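Local coordinates for congerin II (Conger myriaster, PDB 1IS6), which binds beta-galactosides as a homodimeric galectin of the conger eel, although its physiological role is not yet known, at residues A27-I32 / A42-H47. Numbering follows the deposited sequence.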
ATOM      1  N   ALA A  27     -18.969  -3.162  14.840  1.00  8.26           N
ATOM      2  CA  ALA A  27     -18.229  -1.940  14.580  1.00  6.30           C
ATOM      3  C   ALA A  27     -18.973  -0.722  15.107  1.00  7.46           C
ATOM      4  O   ALA A  27     -20.179  -0.572  15.003  1.00  6.92           O
ATOM      5  CB  ALA A  27     -18.025  -1.755  13.077  1.00  5.39           C
ATOM      6  N   THR A  28     -18.227   0.212  15.674  1.00  7.72           N
ATOM      7  CA  THR A  28     -18.703   1.511  16.108  1.00  7.80           C
ATOM      8  C   THR A  28     -18.514   2.446  14.872  1.00  7.70           C
ATOM      9  O   THR A  28     -19.450   3.097  14.391  1.00  7.58           O
ATOM     10  CB  THR A  28     -17.781   1.527  17.356  1.00 12.25           C
ATOM     11  OG1 THR A  28     -18.586   1.676  18.501  1.00 16.03           O
ATOM     12  CG2 THR A  28     -16.657   2.414  17.160  1.00  5.39           C
ATOM     13  N   ARG A  29     -17.316   2.498  14.294  1.00  7.31           N
ATOM     14  CA  ARG A  29     -16.981   3.392  13.196  1.00  7.27           C
ATOM     15  C   ARG A  29     -15.626   2.987  12.638  1.00  5.82           C
ATOM     16  O   ARG A  29     -14.799   2.386  13.344  1.00  7.89           O
ATOM     17  CB  ARG A  29     -16.897   4.835  13.701  1.00  8.46           C
ATOM     18  CG  ARG A  29     -15.828   5.052  14.749  1.00  9.99           C
ATOM     19  CD  ARG A  29     -15.932   6.351  15.491  1.00 15.29           C
ATOM     20  NE  ARG A  29     -15.499   7.473  14.704  1.00 15.84           N
ATOM     21  CZ  ARG A  29     -14.584   8.355  15.128  1.00 16.65           C
ATOM     22  NH1 ARG A  29     -14.242   9.365  14.361  1.00 15.62           N
ATOM     23  NH2 ARG A  29     -13.927   8.287  16.272  1.00 16.56           N
ATOM     24  N   PHE A  30     -15.373   3.302  11.388  1.00  4.13           N
ATOM     25  CA  PHE A  30     -14.022   3.163  10.853  1.00  5.03           C
ATOM     26  C   PHE A  30     -13.844   4.294   9.827  1.00  5.95           C
ATOM     27  O   PHE A  30     -14.818   4.831   9.276  1.00  5.33           O
ATOM     28  CB  PHE A  30     -13.804   1.802  10.164  1.00  5.43           C
ATOM     29  CG  PHE A  30     -14.495   1.580   8.816  1.00  6.54           C
ATOM     30  CD1 PHE A  30     -15.819   1.107   8.783  1.00  6.96           C
ATOM     31  CD2 PHE A  30     -13.822   1.907   7.620  1.00  7.42           C
ATOM     32  CE1 PHE A  30     -16.475   0.974   7.548  1.00  9.81           C
ATOM     33  CE2 PHE A  30     -14.485   1.774   6.390  1.00 10.12           C
ATOM     34  CZ  PHE A  30     -15.811   1.310   6.361  1.00  8.76           C
ATOM     35  N   SER A  31     -12.629   4.677   9.490  1.00  5.50           N
ATOM     36  CA  SER A  31     -12.406   5.729   8.520  1.00  5.47           C
ATOM     37  C   SER A  31     -11.334   5.388   7.488  1.00  4.65           C
ATOM     38  O   SER A  31     -10.485   4.531   7.713  1.00  5.36           O
ATOM     39  CB  SER A  31     -12.034   7.008   9.268  1.00  5.47           C
ATOM     40  OG  SER A  31     -10.886   6.906  10.124  1.00  7.79           O
ATOM     41  N   ILE A  32     -11.382   6.072   6.353  1.00  4.34           N
ATOM     42  CA  ILE A  32     -10.364   6.017   5.336  1.00  5.65           C
ATOM     43  C   ILE A  32      -9.835   7.465   5.369  1.00  6.04           C
ATOM     44  O   ILE A  32     -10.597   8.443   5.416  1.00  6.71           O
ATOM     45  CB  ILE A  32     -11.009   5.683   3.977  1.00  7.85           C
ATOM     46  CG1 ILE A  32     -11.638   4.274   4.035  1.00 10.79           C
ATOM     47  CG2 ILE A  32      -9.949   5.786   2.864  1.00  8.22           C
ATOM     48  CD1 ILE A  32     -12.652   3.953   2.883  1.00 15.73           C
ATOM     49  N   ALA A  42      -5.965  15.335   4.659  1.00  7.09           N
ATOM     50  CA  ALA A  42      -6.725  16.166   3.752  1.00  6.49           C
ATOM     51  C   ALA A  42      -8.167  15.654   3.534  1.00  7.79           C
ATOM     52  O   ALA A  42      -9.105  16.435   3.331  1.00  7.42           O
ATOM     53  CB  ALA A  42      -5.990  16.232   2.429  1.00  5.42           C
ATOM     54  N   MET A  43      -8.407  14.341   3.580  1.00  6.09           N
ATOM     55  CA  MET A  43      -9.745  13.802   3.398  1.00  8.05           C
ATOM     56  C   MET A  43      -9.897  12.670   4.410  1.00  6.35           C
ATOM     57  O   MET A  43      -9.217  11.639   4.308  1.00  8.45           O
ATOM     58  CB  MET A  43      -9.878  13.270   1.971  1.00  8.43           C
ATOM     59  CG  MET A  43     -11.326  13.145   1.529  1.00 15.44           C
ATOM     60  SD  MET A  43     -12.084  11.717   2.299  1.00 19.58           S
ATOM     61  CE  MET A  43     -11.120  10.451   1.510  1.00 18.98           C
ATOM     62  N   HIS A  44     -10.678  12.901   5.452  1.00  7.22           N
ATOM     63  CA  HIS A  44     -11.029  11.875   6.440  1.00  6.43           C
ATOM     64  C   HIS A  44     -12.465  11.442   6.130  1.00  6.20           C
ATOM     65  O   HIS A  44     -13.325  12.316   6.151  1.00  6.22           O
ATOM     66  CB  HIS A  44     -10.954  12.476   7.838  1.00  6.79           C
ATOM     67  CG  HIS A  44     -11.549  11.645   8.974  1.00  7.08           C
ATOM     68  ND1 HIS A  44     -11.098  10.528   9.522  1.00  7.81           N
ATOM     69  CD2 HIS A  44     -12.698  12.001   9.656  1.00  7.24           C
ATOM     70  CE1 HIS A  44     -11.909  10.203  10.508  1.00  8.67           C
ATOM     71  NE2 HIS A  44     -12.869  11.085  10.582  1.00  7.86           N
ATOM     72  N   MET A  45     -12.829  10.183   5.885  1.00  4.93           N
ATOM     73  CA  MET A  45     -14.189   9.781   5.572  1.00  4.28           C
ATOM     74  C   MET A  45     -14.505   8.748   6.656  1.00  7.14           C
ATOM     75  O   MET A  45     -13.991   7.616   6.704  1.00  6.02           O
ATOM     76  CB  MET A  45     -14.157   9.177   4.222  1.00  6.96           C
ATOM     77  CG  MET A  45     -15.448   8.568   3.850  1.00 13.00           C
ATOM     78  SD  MET A  45     -15.195   7.597   2.343  1.00 21.87           S
ATOM     79  CE  MET A  45     -16.893   7.815   1.952  1.00 21.29           C
ATOM     80  N   ASP A  46     -15.292   9.157   7.629  1.00  6.43           N
ATOM     81  CA  ASP A  46     -15.659   8.322   8.756  1.00  7.30           C
ATOM     82  C   ASP A  46     -17.018   7.672   8.519  1.00  5.61           C
ATOM     83  O   ASP A  46     -17.966   8.296   8.069  1.00  7.88           O
ATOM     84  CB  ASP A  46     -15.671   9.208  10.007  1.00  7.85           C
ATOM     85  CG  ASP A  46     -15.553   8.460  11.310  1.00  9.31           C
ATOM     86  OD1 ASP A  46     -14.930   7.417  11.360  1.00 10.92           O
ATOM     87  OD2 ASP A  46     -16.073   8.924  12.301  1.00 10.10           O
ATOM     88  N   HIS A  47     -17.125   6.390   8.828  1.00  6.51           N
ATOM     89  CA  HIS A  47     -18.313   5.577   8.596  1.00  6.33           C
ATOM     90  C   HIS A  47     -18.829   5.254   9.984  1.00  6.46           C
ATOM     91  O   HIS A  47     -18.213   4.456  10.706  1.00  7.55           O
ATOM     92  CB  HIS A  47     -17.925   4.278   7.823  1.00  5.16           C
ATOM     93  CG  HIS A  47     -17.136   4.499   6.538  1.00  6.29           C
ATOM     94  ND1 HIS A  47     -15.897   4.985   6.408  1.00  7.72           N
ATOM     95  CD2 HIS A  47     -17.563   4.165   5.280  1.00  6.72           C
ATOM     96  CE1 HIS A  47     -15.544   4.950   5.131  1.00  7.05           C
ATOM     97  NE2 HIS A  47     -16.565   4.458   4.472  1.00  8.42           N
TER
HETATM   98  O   HOH W   1     -12.938   6.183  12.628  1.00 20.31           O
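Phe30 O accepts two hydrogen bonds from a single residue, the backbone N and the ring ND1 of His47. The bond from His47 N to Phe30 O is short, 2.8 Å, and nearly collinear with the carbonyl; His47 ND1 reaches the same oxygen at 3.1 Å, from 40° above the carbonyl plane. With chi1 at -53°, CG of His47 lies beside its own backbone N, which brings ND1 to the Phe30 carbonyl and the ring onto the Phe30 side chain. The ring thereby lies on Phe30 as an offset stack, planes 12° apart and centroids separated by 4.0 Å, with CZ of Phe30 over the imidazole centre. One bond and one stack thus fix the rotation of His47, while CD1 of Ile32 approaches its CE1 at 3.8 Å. The strands run antiparallel: Phe30 with His47 and Ile32 with Met45 are hydrogen-bonded pairs, and Ser31 with Asp46 is the non-hydrogen-bonded pair between them. On the Ser31 face, Arg29 grips Asp46 side-on, NE and NH1 both donating to OD2, at 2.9 and 2.8 Å. NE donates to the syn lone pair of OD2, whereas NH1 comes from above the carboxylate plane; Arg48 adds a further salt bridge to OD2, and a water donates to OD1. His44, held by Asn33, rests against CB of Ser31 through CE1 and meets Trp69, a predicted galactoside-binding residue, consistent with this face belonging to the galectin sugar site. The opposite face packs into the sandwich: Phe30 stacks on Phe86 and Met45 touches Ile99. Within its own sheet, the 29-34/40-48 hairpin is flanked by strands 117-125 and 57-64.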